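PDB 6EO5: PpBBE-like 1 D396N from Physcomitrella patens subsp. patens, which oxidises cellobiose as a flavin-dependent oxidase of the berberine bridge enzyme-like family, with a bi-covalently attached FAD cofactor. Local coordinates for residues A63-R77 against S87-M99. Sequence-based numbering, arbitrary orientation.
Sequences AVFCAKQVGVGIVPR and SLGGRDGVLVVDM. With FAD (flavin-adenine dinucleotide), chain C.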
loop_
_atom_site.group_PDB
_atom_site.type_symbol
_atom_site.label_atom_id
_atom_site.label_comp_id
_atom_site.label_asym_id
_atom_site.label_seq_id
_atom_site.Cartn_x
_atom_site.Cartn_y
_atom_site.Cartn_z
ATOM N N ALA A 63 18.591 -12.782 13.759
ATOM C CA ALA A 63 18.912 -12.224 12.447
ATOM C C ALA A 63 19.481 -10.813 12.570
ATOM O O ALA A 63 20.461 -10.474 11.900
ATOM C CB ALA A 63 17.669 -12.237 11.553
ATOM N N VAL A 64 18.891 -9.987 13.435
ATOM C CA VAL A 64 19.383 -8.625 13.618
ATOM C C VAL A 64 20.784 -8.639 14.218
ATOM O O VAL A 64 21.648 -7.838 13.841
ATOM C CB VAL A 64 18.400 -7.819 14.487
ATOM C CG1 VAL A 64 18.991 -6.462 14.851
ATOM C CG2 VAL A 64 17.069 -7.657 13.763
ATOM N N PHE A 65 21.036 -9.550 15.158
ATOM C CA PHE A 65 22.369 -9.647 15.737
ATOM C C PHE A 65 23.378 -10.147 14.706
ATOM O O PHE A 65 24.480 -9.598 14.578
ATOM C CB PHE A 65 22.336 -10.562 16.962
ATOM C CG PHE A 65 23.695 -10.867 17.528
ATOM C CD1 PHE A 65 24.283 -10.019 18.452
ATOM C CD2 PHE A 65 24.390 -12.003 17.129
ATOM C CE1 PHE A 65 25.538 -10.297 18.962
ATOM C CE2 PHE A 65 25.642 -12.284 17.637
ATOM C CZ PHE A 65 26.216 -11.432 18.553
ATOM N N CYS A 66 23.013 -11.188 13.955
ATOM C CA CYS A 66 23.948 -11.797 13.015
ATOM C C CYS A 66 24.279 -10.874 11.852
ATOM O O CYS A 66 25.392 -10.930 11.314
ATOM C CB CYS A 66 23.378 -13.112 12.486
ATOM S SG CYS A 66 23.433 -14.451 13.697
ATOM N N ALA A 67 23.328 -10.048 11.424
ATOM C CA ALA A 67 23.617 -9.150 10.317
ATOM C C ALA A 67 24.600 -8.075 10.743
ATOM O O ALA A 67 25.474 -7.681 9.962
ATOM C CB ALA A 67 22.328 -8.529 9.790
ATOM N N LYS A 68 24.476 -7.598 11.985
ATOM C CA LYS A 68 25.420 -6.616 12.508
ATOM C C LYS A 68 26.817 -7.210 12.636
ATOM O O LYS A 68 27.815 -6.527 12.383
ATOM C CB LYS A 68 24.933 -6.095 13.860
ATOM C CG LYS A 68 23.690 -5.244 13.786
ATOM C CD LYS A 68 23.398 -4.571 15.113
ATOM C CE LYS A 68 22.840 -5.546 16.129
ATOM N NZ LYS A 68 22.791 -4.923 17.480
ATOM N N GLN A 69 26.902 -8.488 13.013
ATOM C CA GLN A 69 28.194 -9.116 13.266
ATOM C C GLN A 69 28.932 -9.421 11.967
ATOM O O GLN A 69 30.139 -9.184 11.863
ATOM C CB GLN A 69 27.990 -10.388 14.079
ATOM C CG GLN A 69 29.147 -10.753 14.971
ATOM C CD GLN A 69 29.058 -12.189 15.422
ATOM O OE1 GLN A 69 28.574 -12.479 16.519
ATOM N NE2 GLN A 69 29.506 -13.108 14.566
ATOM N N VAL A 70 28.226 -9.967 10.972
ATOM C CA VAL A 70 28.840 -10.253 9.674
ATOM C C VAL A 70 28.969 -8.993 8.815
ATOM O O VAL A 70 29.749 -8.977 7.849
ATOM C CB VAL A 70 28.041 -11.357 8.956
ATOM C CG1 VAL A 70 28.681 -11.756 7.633
ATOM C CG2 VAL A 70 27.922 -12.585 9.847
ATOM N N GLY A 71 28.262 -7.921 9.161
ATOM C CA GLY A 71 28.367 -6.689 8.401
ATOM C C GLY A 71 27.577 -6.668 7.107
ATOM O O GLY A 71 28.037 -6.080 6.119
ATOM N N VAL A 72 26.401 -7.305 7.077
ATOM C CA VAL A 72 25.503 -7.253 5.930
ATOM C C VAL A 72 24.337 -6.331 6.254
ATOM O O VAL A 72 24.061 -6.006 7.413
ATOM C CB VAL A 72 24.981 -8.651 5.512
ATOM C CG1 VAL A 72 26.039 -9.428 4.760
ATOM C CG2 VAL A 72 24.524 -9.426 6.730
ATOM N N GLY A 73 23.646 -5.897 5.212
ATOM C CA GLY A 73 22.400 -5.194 5.402
ATOM C C GLY A 73 21.270 -6.159 5.713
ATOM O O GLY A 73 21.381 -7.372 5.522
ATOM N N ILE A 74 20.158 -5.603 6.187
ATOM C CA ILE A 74 19.051 -6.421 6.669
ATOM C C ILE A 74 17.749 -5.663 6.430
ATOM O O ILE A 74 17.606 -4.509 6.847
ATOM C CB ILE A 74 19.252 -6.790 8.158
ATOM C CG1 ILE A 74 18.144 -7.712 8.662
ATOM C CG2 ILE A 74 19.372 -5.547 9.038
ATOM C CD1 ILE A 74 18.253 -8.033 10.139
ATOM N N VAL A 75 16.815 -6.289 5.714
ATOM C CA VAL A 75 15.474 -5.717 5.575
ATOM C C VAL A 75 14.430 -6.788 5.866
ATOM O O VAL A 75 14.593 -7.953 5.468
ATOM C CB VAL A 75 15.230 -5.090 4.185
ATOM C CG1 VAL A 75 16.208 -3.942 3.910
ATOM C CG2 VAL A 75 15.266 -6.140 3.071
ATOM N N PRO A 76 13.355 -6.439 6.565
ATOM C CA PRO A 76 12.206 -7.336 6.656
ATOM C C PRO A 76 11.418 -7.362 5.351
ATOM O O PRO A 76 11.444 -6.419 4.554
ATOM C CB PRO A 76 11.380 -6.723 7.793
ATOM C CG PRO A 76 11.694 -5.278 7.737
ATOM C CD PRO A 76 13.142 -5.189 7.320
ATOM N N ARG A 77 10.715 -8.476 5.136
ATOM C CA ARG A 77 9.802 -8.620 4.013
ATOM C C ARG A 77 8.461 -9.173 4.494
ATOM O O ARG A 77 8.410 -10.211 5.163
ATOM C CB ARG A 77 10.399 -9.521 2.943
ATOM C CG ARG A 77 9.497 -9.726 1.759
ATOM C CD ARG A 77 9.517 -11.167 1.360
ATOM N NE ARG A 77 10.498 -11.433 0.325
ATOM C CZ ARG A 77 10.914 -12.652 -0.016
ATOM N NH1 ARG A 77 10.463 -13.721 0.614
ATOM N NH2 ARG A 77 11.798 -12.801 -0.988
ATOM N N SER A 87 12.040 -4.843 -0.456
ATOM C CA SER A 87 12.064 -5.955 0.488
ATOM C C SER A 87 12.975 -7.085 0.015
ATOM O O SER A 87 13.092 -8.103 0.708
ATOM C CB SER A 87 10.643 -6.468 0.753
ATOM O OG SER A 87 9.994 -6.834 -0.446
ATOM N N LEU A 88 13.612 -6.933 -1.148
ATOM C CA LEU A 88 14.818 -7.683 -1.463
ATOM C C LEU A 88 16.065 -6.913 -1.066
ATOM O O LEU A 88 17.169 -7.424 -1.232
ATOM C CB LEU A 88 14.871 -8.036 -2.953
ATOM C CG LEU A 88 13.812 -9.064 -3.353
ATOM C CD1 LEU A 88 13.795 -9.307 -4.840
ATOM C CD2 LEU A 88 13.957 -10.376 -2.583
ATOM N N GLY A 89 15.911 -5.703 -0.534
ATOM C CA GLY A 89 17.018 -4.885 -0.079
ATOM C C GLY A 89 17.190 -3.578 -0.828
ATOM O O GLY A 89 17.773 -2.633 -0.272
ATOM N N GLY A 90 16.717 -3.482 -2.072
ATOM C CA GLY A 90 17.039 -2.325 -2.887
ATOM C C GLY A 90 18.501 -2.233 -3.265
ATOM O O GLY A 90 18.951 -1.182 -3.716
ATOM N N ARG A 91 19.248 -3.322 -3.083
ATOM C CA ARG A 91 20.658 -3.494 -3.416
ATOM C C ARG A 91 20.973 -4.972 -3.241
ATOM O O ARG A 91 20.204 -5.708 -2.614
ATOM C CB ARG A 91 21.570 -2.648 -2.522
ATOM C CG ARG A 91 21.578 -3.129 -1.080
ATOM C CD ARG A 91 21.590 -1.974 -0.117
ATOM N NE ARG A 91 21.773 -2.396 1.273
ATOM C CZ ARG A 91 20.820 -2.385 2.202
ATOM N NH1 ARG A 91 19.594 -1.986 1.896
ATOM N NH2 ARG A 91 21.090 -2.772 3.442
ATOM N N ASP A 92 22.123 -5.393 -3.764
ATOM C CA ASP A 92 22.534 -6.784 -3.630
ATOM C C ASP A 92 23.159 -7.055 -2.268
ATOM O O ASP A 92 23.733 -6.164 -1.632
ATOM C CB ASP A 92 23.530 -7.165 -4.715
ATOM C CG ASP A 92 22.861 -7.545 -5.993
ATOM O OD1 ASP A 92 21.629 -7.767 -5.946
ATOM O OD2 ASP A 92 23.562 -7.639 -7.028
ATOM N N GLY A 93 23.029 -8.302 -1.818
ATOM C CA GLY A 93 23.766 -8.783 -0.666
ATOM C C GLY A 93 23.136 -8.568 0.685
ATOM O O GLY A 93 23.842 -8.641 1.695
ATOM N N VAL A 94 21.849 -8.327 0.754
ATOM C CA VAL A 94 21.195 -8.061 2.028
ATOM C C VAL A 94 20.725 -9.378 2.636
ATOM O O VAL A 94 20.585 -10.390 1.951
ATOM C CB VAL A 94 20.042 -7.057 1.814
ATOM C CG1 VAL A 94 19.150 -6.922 3.029
ATOM C CG2 VAL A 94 20.623 -5.705 1.439
ATOM N N LEU A 95 20.531 -9.388 3.952
ATOM C CA LEU A 95 19.810 -10.471 4.615
ATOM C C LEU A 95 18.330 -10.114 4.617
ATOM O O LEU A 95 17.924 -9.129 5.251
ATOM C CB LEU A 95 20.313 -10.693 6.039
ATOM C CG LEU A 95 19.513 -11.692 6.889
ATOM C CD1 LEU A 95 19.599 -13.100 6.309
ATOM C CD2 LEU A 95 19.949 -11.666 8.351
ATOM N N VAL A 96 17.528 -10.900 3.905
ATOM C CA VAL A 96 16.082 -10.700 3.857
ATOM C C VAL A 96 15.451 -11.493 4.988
ATOM O O VAL A 96 15.555 -12.722 5.032
ATOM C CB VAL A 96 15.492 -11.129 2.503
ATOM C CG1 VAL A 96 13.963 -11.043 2.557
ATOM C CG2 VAL A 96 16.059 -10.284 1.357
ATOM N N VAL A 97 14.781 -10.793 5.894
ATOM C CA VAL A 97 14.101 -11.415 7.027
ATOM C C VAL A 97 12.627 -11.546 6.649
ATOM O O VAL A 97 11.807 -10.670 6.925
ATOM C CB VAL A 97 14.297 -10.610 8.303
ATOM C CG1 VAL A 97 13.630 -11.318 9.488
ATOM C CG2 VAL A 97 15.776 -10.378 8.533
ATOM N N ASP A 98 12.285 -12.660 6.006
ATOM C CA ASP A 98 10.916 -12.920 5.577
ATOM C C ASP A 98 10.058 -13.286 6.787
ATOM O O ASP A 98 10.311 -14.295 7.452
ATOM C CB ASP A 98 10.909 -14.031 4.530
ATOM C CG ASP A 98 9.533 -14.286 3.946
ATOM O OD1 ASP A 98 8.551 -14.422 4.708
ATOM O OD2 ASP A 98 9.436 -14.359 2.707
ATOM N N MET A 99 9.034 -12.477 7.061
ATOM C CA MET A 99 8.229 -12.599 8.267
ATOM C C MET A 99 7.007 -13.506 8.087
ATOM O O MET A 99 6.035 -13.386 8.844
ATOM C CB MET A 99 7.797 -11.210 8.738
ATOM C CG MET A 99 8.961 -10.342 9.149
ATOM S SD MET A 99 9.781 -10.988 10.622
ATOM C CE MET A 99 8.616 -10.481 11.897
HETATM P PA FAD C . 6.989 -5.571 1.078
HETATM O O1A FAD C . 7.756 -5.459 -0.229
HETATM O O2A FAD C . 7.233 -6.892 1.762
HETATM O O5B FAD C . 7.254 -4.346 2.094
HETATM C C5B FAD C . 7.369 -3.016 1.636
HETATM C C4B FAD C . 8.289 -2.207 2.544
HETATM O O4B FAD C . 7.902 -2.363 3.897
HETATM C C3B FAD C . 9.733 -2.669 2.452
HETATM O O3B FAD C . 10.572 -1.558 2.678
HETATM C C2B FAD C . 9.854 -3.617 3.615
HETATM O O2B FAD C . 11.184 -3.742 4.054
HETATM C C1B FAD C . 8.942 -2.968 4.649
HETATM N N9A FAD C . 8.453 -4.000 5.590
HETATM C C8A FAD C . 7.826 -5.179 5.266
HETATM N N7A FAD C . 7.556 -5.857 6.403
HETATM C C5A FAD C . 8.005 -5.133 7.450
HETATM C C6A FAD C . 7.995 -5.367 8.812
HETATM N N6A FAD C . 7.459 -6.487 9.284
HETATM N N1A FAD C . 8.535 -4.433 9.670
HETATM C C2A FAD C . 9.095 -3.283 9.163
HETATM N N3A FAD C . 9.111 -3.053 7.803
HETATM C C4A FAD C . 8.576 -3.968 6.958
HETATM N N1 FAD C . -1.606 0.105 -1.893
HETATM C C2 FAD C . -2.769 0.640 -1.328
HETATM O O2 FAD C . -2.744 1.540 -0.462
HETATM N N3 FAD C . -3.997 0.142 -1.730
HETATM C C4 FAD C . -4.076 -0.856 -2.679
HETATM O O4 FAD C . -5.177 -1.286 -3.007
HETATM C C4X FAD C . -2.923 -1.383 -3.242
HETATM N N5 FAD C . -3.009 -2.412 -4.155
HETATM C C5X FAD C . -1.882 -3.148 -4.470
HETATM C C6 FAD C . -2.006 -4.271 -5.282
HETATM C C7 FAD C . -0.925 -5.128 -5.540
HETATM C C7M FAD C . -1.104 -6.348 -6.414
HETATM C C8 FAD C . 0.345 -4.762 -5.044
HETATM C C8M FAD C . 1.582 -5.573 -5.378
HETATM C C9 FAD C . 0.467 -3.572 -4.301
HETATM C C9A FAD C . -0.637 -2.760 -3.984
HETATM N N10 FAD C . -0.537 -1.551 -3.282
HETATM C C10 FAD C . -1.679 -0.928 -2.816
HETATM C "C1'" FAD C . 0.770 -1.050 -2.765
HETATM C "C2'" FAD C . 1.016 -1.643 -1.381
HETATM O "O2'" FAD C . 0.289 -0.988 -0.366
HETATM C "C3'" FAD C . 2.492 -1.539 -1.069
HETATM O "O3'" FAD C . 3.155 -2.253 -2.084
HETATM C "C4'" FAD C . 2.779 -2.111 0.316
HETATM O "O4'" FAD C . 3.877 -1.416 0.873
HETATM C "C5'" FAD C . 3.038 -3.614 0.239
HETATM O "O5'" FAD C . 3.434 -4.177 1.473
HETATM P P FAD C . 4.118 -5.642 1.463
HETATM O O1P FAD C . 4.325 -6.109 2.884
HETATM O O2P FAD C . 3.373 -6.650 0.629
HETATM O O3P FAD C . 5.461 -5.387 0.614
HETATM O O HOH W 1 19.766 -2.759 6.130
#
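Strands 74-77 and 95-98 pair in parallel in the small mixed sheet of the FAD-binding domain, beside the adenine half of the cofactor. Backbone bonds alternate along the ladder, from Leu-95 N to Gly-73 O (2.7 Å) through to Met-99 N on Arg-77 O. Strand 50-53 flanks strand 95-98 on its other edge.

Helix 57-70 packs on the face that carries Ile-74, Leu-95 and Val-97. With chi1 at -177°, Ile-74 turns CG1 away from its backbone N and onto Val-97 CG2, 3.6 Å away. Ala-63 CB touches the same methyl and Leu-95 CD2, each at 4.0 Å.

Arg-77 lies on the other face. Its chain bends at chi2 and chi3, and NH1 forms a salt bridge with Asp-98 OD2. The guanidinium and carboxylate planes stand 85° apart. Val-96 CG1 sits over one guanidinium face, toward the rim, and Leu-88 CD2 lies at its edge, 3.6 Å from Arg-77 NH2. Arg-77 NH2 donates a hydrogen bond to Ala-36 O. A leucine in place of Arg-77 would probably leave the buried Asp-98 carboxylate without its charge partner and Ala-36 O without this donor.

At the other end, Arg-91 NH2 and Ile-74 N share a water, while Arg-91 NH1 bonds to Asn-463 O.

Ser-87 OG donates to FAD O1A (2.6 Å), and Pro-76 O accepts from ribose O2B (2.7 Å). The Pro-76 ring packs against the adenine, its CG 3.4 Å from N3A. Such strand ends and loops at the diphosphate and adenosine are typical of the VAO/PCMH flavoprotein fold.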